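Local atomic coordinates of glutamine cyclotransferase (Porphyromonas gingivalis W83, PDB entry 6QQL), a protein that probably catalyses the zinc-dependent cyclisation of N-terminal glutamine residues of peptides to pyroglutamate. Residues Phe43-Pro48 against Thr125-Gly130; Ser226-Thr231 against Asn239-Ala244; Gln182-Asn187 against Lys258-Pro263. All blocks are in the same frame, centred on the assembly; numbering follows the deposited sequence.

Interaction 1. Residues Phe43-Pro48 against Thr125-Gly130; sequences FGPRIP and TETFDG
In this loop-to-loop contact beside the zinc site, Arg46 reaches across to the backbone carbonyls of Asp129 and Gly130 through weak hydrogen bonds. Residues 43-48 link helix 30-42 to helix 51-66, and residues 125-130 run up to helix 131-149. The Arg46 chain folds back on itself, bent at chi2 (80°) and chi3 (54°), bringing the guanidinium beside its own loop. Arg46 NH1 donates to Gly44 O at 3.1 Å, from above the carbonyl plane, in a bond straighter than those it makes across the contact. Asp129 O lies near the guanidinium plane, 3.0 Å from Arg46 NH2, and takes a weak bond from NH1 as well. Arg46 NH2 also reaches Gly130 O at 3.3 Å. CB of Pro45 rests 3.7 Å from Phe128 O, and Ile47 CD1 meets Thr127 CG2 at 3.8 Å. The side chain of Phe128 starts out away from residues 43-48 and comes about 4 Å from that of His283, a zinc ligand; Gly130 sits at the N-cap of the helix that carries Asp133, another. The buried guanidinium thus serves one carbonyl of its own loop and two of the other, a link of weak bonds to backbone, not carboxylate.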
loop_
_atom_site.group_PDB
_atom_site.type_symbol
_atom_site.label_atom_id
_atom_site.label_comp_id
_atom_site.label_asym_id
_atom_site.label_seq_id
_atom_site.Cartn_x
_atom_site.Cartn_y
_atom_site.Cartn_z
ATOM N N PHE A 43 0.692 16.913 5.950
ATOM C CA PHE A 43 1.906 17.516 5.413
ATOM C C PHE A 43 1.655 18.246 4.124
ATOM O O PHE A 43 2.473 19.081 3.731
ATOM C CB PHE A 43 2.980 16.473 5.124
ATOM C CG PHE A 43 3.511 15.799 6.334
ATOM C CD1 PHE A 43 2.845 14.730 6.888
ATOM C CD2 PHE A 43 4.693 16.229 6.900
ATOM C CE1 PHE A 43 3.338 14.114 8.000
ATOM C CE2 PHE A 43 5.199 15.619 8.004
ATOM C CZ PHE A 43 4.527 14.560 8.565
ATOM N N GLY A 44 0.541 17.968 3.470
ATOM C CA GLY A 44 0.375 18.344 2.092
ATOM C C GLY A 44 0.729 17.176 1.192
ATOM O O GLY A 44 1.191 16.116 1.642
ATOM N N PRO A 45 0.526 17.359 -0.108
ATOM C CA PRO A 45 0.710 16.253 -1.051
ATOM C C PRO A 45 2.112 15.677 -0.960
ATOM O O PRO A 45 3.100 16.409 -0.976
ATOM C CB PRO A 45 0.477 16.914 -2.408
ATOM C CG PRO A 45 -0.269 18.176 -2.100
ATOM C CD PRO A 45 0.221 18.628 -0.779
ATOM N N ARG A 46 2.198 14.349 -0.883
ATOM C CA ARG A 46 3.494 13.693 -0.766
ATOM C C ARG A 46 4.087 13.468 -2.151
ATOM O O ARG A 46 4.449 12.363 -2.546
ATOM C CB ARG A 46 3.366 12.392 0.006
ATOM C CG ARG A 46 3.433 12.586 1.490
ATOM C CD ARG A 46 2.104 13.053 2.024
ATOM N NE ARG A 46 1.082 12.110 1.590
ATOM C CZ ARG A 46 -0.197 12.399 1.388
ATOM N NH1 ARG A 46 -0.652 13.628 1.595
ATOM N NH2 ARG A 46 -1.016 11.444 0.966
ATOM N N ILE A 47 4.201 14.566 -2.883
ATOM C CA ILE A 47 4.729 14.538 -4.240
ATOM C C ILE A 47 6.244 14.387 -4.225
ATOM O O ILE A 47 6.940 15.209 -3.607
ATOM C CB ILE A 47 4.308 15.790 -5.004
ATOM C CG1 ILE A 47 2.797 15.755 -5.218
ATOM C CG2 ILE A 47 5.126 15.938 -6.283
ATOM C CD1 ILE A 47 2.211 17.084 -5.681
ATOM N N PRO A 48 6.790 13.365 -4.886
ATOM C CA PRO A 48 8.246 13.210 -4.934
ATOM C C PRO A 48 8.908 14.504 -5.370
ATOM O O PRO A 48 8.491 15.143 -6.344
ATOM C CB PRO A 48 8.444 12.099 -5.966
ATOM C CG PRO A 48 7.167 11.322 -5.931
ATOM C CD PRO A 48 6.091 12.308 -5.639
ATOM N N THR A 125 -4.315 20.521 -13.766
ATOM C CA THR A 125 -2.969 20.994 -13.480
ATOM C C THR A 125 -2.652 21.051 -11.993
ATOM O O THR A 125 -1.496 21.301 -11.638
ATOM C CB THR A 125 -2.766 22.395 -14.061
ATOM O OG1 THR A 125 -3.840 23.242 -13.628
ATOM C CG2 THR A 125 -2.759 22.342 -15.590
ATOM N N GLU A 126 -3.634 20.804 -11.127
ATOM C CA GLU A 126 -3.545 21.058 -9.693
ATOM C C GLU A 126 -3.355 19.769 -8.897
ATOM O O GLU A 126 -3.427 18.658 -9.425
ATOM C CB GLU A 126 -4.782 21.821 -9.207
ATOM C CG GLU A 126 -5.132 23.007 -10.094
ATOM C CD GLU A 126 -4.115 24.149 -9.979
ATOM O OE1 GLU A 126 -3.723 24.490 -8.841
ATOM O OE2 GLU A 126 -3.678 24.684 -11.026
ATOM N N THR A 127 -3.056 19.942 -7.613
ATOM C CA THR A 127 -2.716 18.839 -6.727
ATOM C C THR A 127 -3.915 18.390 -5.883
ATOM O O THR A 127 -4.924 19.098 -5.750
ATOM C CB THR A 127 -1.542 19.223 -5.819
ATOM O OG1 THR A 127 -1.944 20.259 -4.912
ATOM C CG2 THR A 127 -0.376 19.695 -6.650
ATOM N N PHE A 128 -3.803 17.169 -5.345
ATOM C CA PHE A 128 -4.829 16.603 -4.475
ATOM C C PHE A 128 -4.163 15.908 -3.288
ATOM O O PHE A 128 -2.943 15.756 -3.238
ATOM C CB PHE A 128 -5.763 15.651 -5.247
ATOM C CG PHE A 128 -5.112 14.375 -5.707
ATOM C CD1 PHE A 128 -4.264 14.365 -6.801
ATOM C CD2 PHE A 128 -5.386 13.169 -5.068
ATOM C CE1 PHE A 128 -3.680 13.174 -7.234
ATOM C CE2 PHE A 128 -4.810 11.983 -5.498
ATOM C CZ PHE A 128 -3.958 11.988 -6.581
ATOM N N ASP A 129 -4.979 15.505 -2.311
ATOM C CA ASP A 129 -4.452 15.036 -1.033
ATOM C C ASP A 129 -3.991 13.585 -1.087
ATOM O O ASP A 129 -3.098 13.196 -0.324
ATOM C CB ASP A 129 -5.507 15.180 0.069
ATOM C CG ASP A 129 -5.713 16.624 0.520
ATOM O OD1 ASP A 129 -4.944 17.523 0.098
ATOM O OD2 ASP A 129 -6.658 16.845 1.315
ATOM N N GLY A 130 -4.615 12.769 -1.939
ATOM C CA GLY A 130 -4.343 11.346 -1.988
ATOM C C GLY A 130 -4.520 10.658 -0.648
ATOM O O GLY A 130 -3.684 9.843 -0.243
#

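Interaction 2. Residues Ser226-Thr231 against Asn239-Ala244; sequences SAVWQT and NYFIQA
Trp229 and Phe241 make the central contact here, an edge-to-face (T-shaped) aromatic pair. The Phe241 ring stands on the indole with its plane turned 82° from it, and the centroids of the phenyl and the six-membered ring are 4.9 Å apart. CD2 of Phe241 does the touching: it lies over the middle of the indole face, 3.6 Å from Trp229 CE2. A CH-pi contact extends this toward the backbone, because CB of Phe241 sits 3.8 Å from the centroid of the five-membered ring of Trp229, nearly on its normal. Phe241 CG lies beside its backbone N (chi1 -71°), which turns the ring edge, at CD2, onto the indole face while CB stays above the five-membered ring.

These residues join helix 222-234 to the short strand 241-243, the axes of the two segments approaching to 8.6 Å at -120°. The strand pairs with strand 211-213, while Ile267 of the edge strand 264-268 of the main sheet touches both aromatic side chains. Trp213 adds a further edge-to-face partner for Trp229, and Phe211 meets the Phe241 ring, so the pair belongs to a larger aromatic cluster between helix and sheet.

Polar bonding is slight. NE1 of Trp229 gives a weak, bent bond to Ile242 O at 3.0 Å, the acceptor lying near the indole plane at its edge; a second weak bond goes to Phe211 O.

The remaining contacts are apolar or peripheral. Gln243 lays its aliphatic part along the indole edge, CG 3.7 Å from Trp229 CD1, and a bend at chi2 carries Gln243 OE1 to within 3.8 Å of Trp229 CB. On the helix, Val228 CG1 comes 4.4 Å from Phe241 CE2, a loose approach.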
loop_
_atom_site.group_PDB
_atom_site.type_symbol
_atom_site.label_atom_id
_atom_site.label_comp_id
_atom_site.label_asym_id
_atom_site.label_seq_id
_atom_site.Cartn_x
_atom_site.Cartn_y
_atom_site.Cartn_z
ATOM N N SER A 226 -7.072 -16.732 -1.519
ATOM C CA SER A 226 -8.176 -17.424 -0.849
ATOM C C SER A 226 -8.090 -17.266 0.666
ATOM O O SER A 226 -9.101 -17.006 1.333
ATOM C CB SER A 226 -8.210 -18.906 -1.226
ATOM O OG SER A 226 -8.339 -19.077 -2.624
ATOM N N ALA A 227 -6.896 -17.473 1.225
ATOM C CA ALA A 227 -6.718 -17.379 2.668
ATOM C C ALA A 227 -7.130 -16.005 3.198
ATOM O O ALA A 227 -7.756 -15.903 4.257
ATOM C CB ALA A 227 -5.267 -17.703 3.026
ATOM N N VAL A 228 -6.784 -14.934 2.487
ATOM C CA VAL A 228 -7.150 -13.609 2.967
ATOM C C VAL A 228 -8.657 -13.423 2.890
ATOM O O VAL A 228 -9.304 -13.058 3.877
ATOM C CB VAL A 228 -6.413 -12.513 2.174
ATOM C CG1 VAL A 228 -6.958 -11.149 2.546
ATOM C CG2 VAL A 228 -4.917 -12.560 2.469
ATOM N N TRP A 229 -9.242 -13.714 1.725
ATOM C CA TRP A 229 -10.664 -13.469 1.504
ATOM C C TRP A 229 -11.533 -14.339 2.398
ATOM O O TRP A 229 -12.649 -13.942 2.759
ATOM C CB TRP A 229 -10.991 -13.697 0.037
ATOM C CG TRP A 229 -11.152 -12.434 -0.776
ATOM C CD1 TRP A 229 -12.303 -11.975 -1.374
ATOM C CD2 TRP A 229 -10.126 -11.481 -1.099
ATOM N NE1 TRP A 229 -12.049 -10.800 -2.054
ATOM C CE2 TRP A 229 -10.725 -10.474 -1.895
ATOM C CE3 TRP A 229 -8.758 -11.381 -0.794
ATOM C CZ2 TRP A 229 -10.009 -9.388 -2.379
ATOM C CZ3 TRP A 229 -8.051 -10.300 -1.266
ATOM C CH2 TRP A 229 -8.675 -9.320 -2.055
ATOM N N GLN A 230 -11.065 -15.540 2.727
ATOM C CA GLN A 230 -11.793 -16.373 3.671
ATOM C C GLN A 230 -11.674 -15.830 5.090
ATOM O O GLN A 230 -12.628 -15.912 5.869
ATOM C CB GLN A 230 -11.295 -17.810 3.566
ATOM C CG GLN A 230 -11.942 -18.484 2.380
ATOM C CD GLN A 230 -11.931 -19.996 2.434
ATOM O OE1 GLN A 230 -12.982 -20.623 2.584
ATOM N NE2 GLN A 230 -10.750 -20.594 2.272
ATOM N N THR A 231 -10.523 -15.256 5.443
ATOM C CA THR A 231 -10.418 -14.576 6.728
ATOM C C THR A 231 -11.439 -13.455 6.818
ATOM O O THR A 231 -12.244 -13.404 7.756
ATOM C CB THR A 231 -8.993 -14.044 6.927
ATOM O OG1 THR A 231 -8.093 -15.130 7.195
ATOM C CG2 THR A 231 -8.926 -12.972 8.040
ATOM N N ASN A 239 -19.141 -8.075 2.672
ATOM C CA ASN A 239 -19.673 -6.927 1.946
ATOM C C ASN A 239 -18.562 -6.095 1.332
ATOM O O ASN A 239 -18.834 -5.261 0.460
ATOM C CB ASN A 239 -20.521 -6.040 2.860
ATOM C CG ASN A 239 -19.774 -5.610 4.098
ATOM O OD1 ASN A 239 -19.024 -6.393 4.678
ATOM N ND2 ASN A 239 -19.956 -4.362 4.504
ATOM N N TYR A 240 -17.319 -6.339 1.737
ATOM C CA TYR A 240 -16.154 -5.631 1.231
ATOM C C TYR A 240 -15.223 -6.512 0.408
ATOM O O TYR A 240 -14.788 -6.108 -0.679
ATOM C CB TYR A 240 -15.402 -5.014 2.415
ATOM C CG TYR A 240 -16.110 -3.819 3.015
ATOM C CD1 TYR A 240 -16.249 -2.644 2.292
ATOM C CD2 TYR A 240 -16.636 -3.862 4.294
ATOM C CE1 TYR A 240 -16.883 -1.546 2.830
ATOM C CE2 TYR A 240 -17.280 -2.760 4.842
ATOM C CZ TYR A 240 -17.406 -1.604 4.097
ATOM O OH TYR A 240 -18.052 -0.500 4.621
ATOM N N PHE A 241 -14.898 -7.708 0.902
ATOM C CA PHE A 241 -14.061 -8.661 0.174
ATOM C C PHE A 241 -14.938 -9.593 -0.660
ATOM O O PHE A 241 -15.466 -10.587 -0.156
ATOM C CB PHE A 241 -13.167 -9.423 1.146
ATOM C CG PHE A 241 -12.078 -8.581 1.726
ATOM C CD1 PHE A 241 -12.344 -7.686 2.754
ATOM C CD2 PHE A 241 -10.784 -8.664 1.226
ATOM C CE1 PHE A 241 -11.338 -6.896 3.284
ATOM C CE2 PHE A 241 -9.769 -7.871 1.750
ATOM C CZ PHE A 241 -10.048 -6.989 2.786
ATOM N N ILE A 242 -15.072 -9.292 -1.948
ATOM C CA ILE A 242 -15.985 -10.030 -2.812
ATOM C C ILE A 242 -15.220 -11.140 -3.527
ATOM O O ILE A 242 -14.187 -10.895 -4.162
ATOM C CB ILE A 242 -16.674 -9.087 -3.807
ATOM C CG1 ILE A 242 -17.065 -7.794 -3.090
ATOM C CG2 ILE A 242 -17.924 -9.742 -4.363
ATOM C CD1 ILE A 242 -17.886 -8.002 -1.858
ATOM N N GLN A 243 -15.738 -12.366 -3.430
ATOM C CA GLN A 243 -15.083 -13.552 -3.983
ATOM C C GLN A 243 -15.512 -13.733 -5.436
ATOM O O GLN A 243 -16.418 -14.496 -5.768
ATOM C CB GLN A 243 -15.377 -14.770 -3.117
ATOM C CG GLN A 243 -14.979 -14.527 -1.667
ATOM C CD GLN A 243 -14.427 -15.758 -0.961
ATOM O OE1 GLN A 243 -13.402 -16.326 -1.369
ATOM N NE2 GLN A 243 -15.100 -16.167 0.121
ATOM N N ALA A 244 -14.850 -12.983 -6.309
ATOM C CA ALA A 244 -15.210 -12.879 -7.713
ATOM C C ALA A 244 -14.109 -12.114 -8.428
ATOM O O ALA A 244 -13.386 -11.332 -7.807
ATOM C CB ALA A 244 -16.565 -12.177 -7.890
#

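Interaction 3. Residues Gln182-Asn187 against Lys258-Pro263; sequences QYWSRN and KNLGIP
Leu260 and Asn259, at the end of helix 253-260, pack against Ser185 and its neighbours at the end of helix 179-186. Asn259 is the side chain to follow. Its CB lies over the backbone of the other helix, 3.6 Å from Ser185 O and 3.9 Å from Ser185 CB. With CG beside the backbone N (chi1 -56°), the amide swings toward Arg186, and Asn259 CG comes 4.1 Å from Arg186 CG. At the tip, Asn259 OD1 is 3.2 Å from Ser185 OG, a possible hydrogen bond, though the hydroxyl also has Gln182 O and Ser181 O as candidate acceptors. The same oxygen rests over one face of the Arg186 guanidinium, offset toward its rim, the amide and guanidinium planes turned 50° apart. ND2 of Asn259 lies beside the guanidinium, 4.1 Å from Arg186 NH2.

Both helices lie in the M28-family alpha/beta region, and seventy residues of chain separate the two segments. Gly261, the first residue to leave helical geometry, has positive phi; beyond it the chain runs into strand 264-268 at the edge of the main sheet.

Leu260 CG and CD2 pack against the carbonyl O of Ser185. The apolar contact is made by Leu260 CD1, 3.5 Å from Trp184 CZ3, the leucine crossing the indole at about a right angle. Tyr193 meets the Trp184 ring edge-to-face, Val256 touches it, and its NE1 is bonded to His189 ND1.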
loop_
_atom_site.group_PDB
_atom_site.type_symbol
_atom_site.label_atom_id
_atom_site.label_comp_id
_atom_site.label_asym_id
_atom_site.label_seq_id
_atom_site.Cartn_x
_atom_site.Cartn_y
_atom_site.Cartn_z
ATOM N N GLN A 182 9.740 -1.306 -8.627
ATOM C CA GLN A 182 10.658 -1.805 -9.640
ATOM C C GLN A 182 12.069 -1.821 -9.092
ATOM O O GLN A 182 12.709 -2.877 -9.025
ATOM C CB GLN A 182 10.565 -0.958 -10.905
ATOM C CG GLN A 182 9.383 -1.363 -11.757
ATOM C CD GLN A 182 9.519 -0.984 -13.217
ATOM O OE1 GLN A 182 8.824 -0.080 -13.681
ATOM N NE2 GLN A 182 10.393 -1.678 -13.955
ATOM N N TYR A 183 12.556 -0.657 -8.641
ATOM C CA TYR A 183 13.924 -0.579 -8.137
ATOM C C TYR A 183 14.148 -1.597 -7.027
ATOM O O TYR A 183 15.110 -2.368 -7.058
ATOM C CB TYR A 183 14.241 0.836 -7.648
ATOM C CG TYR A 183 15.697 0.992 -7.281
ATOM C CD1 TYR A 183 16.159 0.706 -5.994
ATOM C CD2 TYR A 183 16.638 1.366 -8.249
ATOM C CE1 TYR A 183 17.519 0.823 -5.677
ATOM C CE2 TYR A 183 17.994 1.495 -7.943
ATOM C CZ TYR A 183 18.431 1.226 -6.655
ATOM O OH TYR A 183 19.774 1.339 -6.345
ATOM N N TRP A 184 13.220 -1.664 -6.077
ATOM C CA TRP A 184 13.415 -2.548 -4.939
ATOM C C TRP A 184 13.378 -4.014 -5.350
ATOM O O TRP A 184 14.197 -4.809 -4.874
ATOM C CB TRP A 184 12.367 -2.267 -3.872
ATOM C CG TRP A 184 12.521 -3.145 -2.682
ATOM C CD1 TRP A 184 13.408 -2.984 -1.660
ATOM C CD2 TRP A 184 11.756 -4.320 -2.371
ATOM N NE1 TRP A 184 13.250 -3.990 -0.731
ATOM C CE2 TRP A 184 12.240 -4.818 -1.141
ATOM C CE3 TRP A 184 10.702 -4.991 -3.003
ATOM C CZ2 TRP A 184 11.709 -5.959 -0.532
ATOM C CZ3 TRP A 184 10.174 -6.131 -2.399
ATOM C CH2 TRP A 184 10.677 -6.597 -1.175
ATOM N N SER A 185 12.438 -4.401 -6.224
ATOM C CA SER A 185 12.388 -5.805 -6.630
ATOM C C SER A 185 13.653 -6.222 -7.368
ATOM O O SER A 185 14.050 -7.386 -7.289
ATOM C CB SER A 185 11.169 -6.109 -7.500
ATOM O OG SER A 185 11.150 -5.332 -8.684
ATOM N N ARG A 186 14.306 -5.299 -8.081
ATOM C CA ARG A 186 15.573 -5.630 -8.720
ATOM C C ARG A 186 16.776 -5.419 -7.817
ATOM O O ARG A 186 17.859 -5.932 -8.123
ATOM C CB ARG A 186 15.781 -4.808 -9.992
ATOM C CG ARG A 186 14.785 -5.076 -11.064
ATOM C CD ARG A 186 15.103 -4.297 -12.308
ATOM N NE ARG A 186 14.121 -4.597 -13.336
ATOM C CZ ARG A 186 14.267 -5.571 -14.228
ATOM N NH1 ARG A 186 15.369 -6.315 -14.213
ATOM N NH2 ARG A 186 13.318 -5.798 -15.135
ATOM N N ASN A 187 16.626 -4.659 -6.741
ATOM C CA ASN A 187 17.731 -4.361 -5.835
ATOM C C ASN A 187 17.203 -4.321 -4.416
ATOM O O ASN A 187 17.183 -3.267 -3.771
ATOM C CB ASN A 187 18.394 -3.037 -6.201
ATOM C CG ASN A 187 18.790 -2.973 -7.646
ATOM O OD1 ASN A 187 19.685 -3.688 -8.089
ATOM N ND2 ASN A 187 18.138 -2.091 -8.392
ATOM N N LYS A 258 7.510 -10.747 -10.447
ATOM C CA LYS A 258 8.425 -11.068 -11.539
ATOM C C LYS A 258 9.846 -11.235 -11.015
ATOM O O LYS A 258 10.431 -12.317 -11.122
ATOM C CB LYS A 258 8.362 -10.009 -12.656
ATOM C CG LYS A 258 7.012 -9.998 -13.465
ATOM C CD LYS A 258 6.673 -11.354 -14.159
ATOM C CE LYS A 258 5.203 -11.485 -14.592
ATOM N NZ LYS A 258 5.050 -12.565 -15.623
ATOM N N ASN A 259 10.379 -10.211 -10.346
ATOM C CA ASN A 259 11.807 -10.193 -10.045
ATOM C C ASN A 259 12.189 -10.853 -8.715
ATOM O O ASN A 259 13.328 -11.317 -8.574
ATOM C CB ASN A 259 12.318 -8.754 -10.071
ATOM C CG ASN A 259 12.041 -8.068 -11.391
ATOM O OD1 ASN A 259 11.648 -6.902 -11.420
ATOM N ND2 ASN A 259 12.233 -8.790 -12.495
ATOM N N LEU A 260 11.286 -10.951 -7.745
ATOM C CA LEU A 260 11.633 -11.628 -6.507
ATOM C C LEU A 260 10.953 -12.982 -6.334
ATOM O O LEU A 260 11.243 -13.678 -5.357
ATOM C CB LEU A 260 11.323 -10.736 -5.305
ATOM C CG LEU A 260 12.332 -9.609 -5.106
ATOM C CD1 LEU A 260 11.995 -8.803 -3.854
ATOM C CD2 LEU A 260 13.757 -10.152 -5.028
ATOM N N GLY A 261 10.042 -13.365 -7.228
ATOM C CA GLY A 261 9.411 -14.657 -7.121
ATOM C C GLY A 261 8.484 -14.784 -5.949
ATOM O O GLY A 261 8.131 -15.899 -5.569
ATOM N N ILE A 262 8.116 -13.681 -5.315
ATOM C CA ILE A 262 7.259 -13.803 -4.145
ATOM C C ILE A 262 5.790 -13.755 -4.566
ATOM O O ILE A 262 5.364 -12.811 -5.262
ATOM C CB ILE A 262 7.609 -12.719 -3.119
ATOM C CG1 ILE A 262 9.120 -12.738 -2.868
ATOM C CG2 ILE A 262 6.790 -12.910 -1.842
ATOM C CD1 ILE A 262 9.599 -11.733 -1.854
ATOM N N PRO A 263 4.977 -14.735 -4.163
ATOM C CA PRO A 263 3.536 -14.670 -4.445
ATOM C C PRO A 263 2.897 -13.526 -3.675
ATOM O O PRO A 263 2.939 -13.488 -2.442
ATOM C CB PRO A 263 3.017 -16.037 -3.980
ATOM C CG PRO A 263 3.975 -16.457 -2.966
ATOM C CD PRO A 263 5.333 -15.941 -3.401
#

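Interaction 2 is the most buried of the three, an aromatic helix-to-strand contact, whereas interactions 1 and 3 are partly buried; each of the three has an exposed residue among those that touch. Their chemistry follows their place: interaction 1 joins two loops next to the zinc site through arginine-to-carbonyl bonds, interaction 2 packs rings on the far side of the chain's centre, and interaction 3 pairs a polar Ser185-Asn259-Arg186 side with a leucine-tryptophan contact between helix ends, away from the annotated sites. No two contacts touch; interactions 2 and 3 come nearest, about 9 Å between closest atoms. Interaction 2 is also nested within the chain loop that interaction 3 closes, and strand 241-243 is followed by helix 253-260.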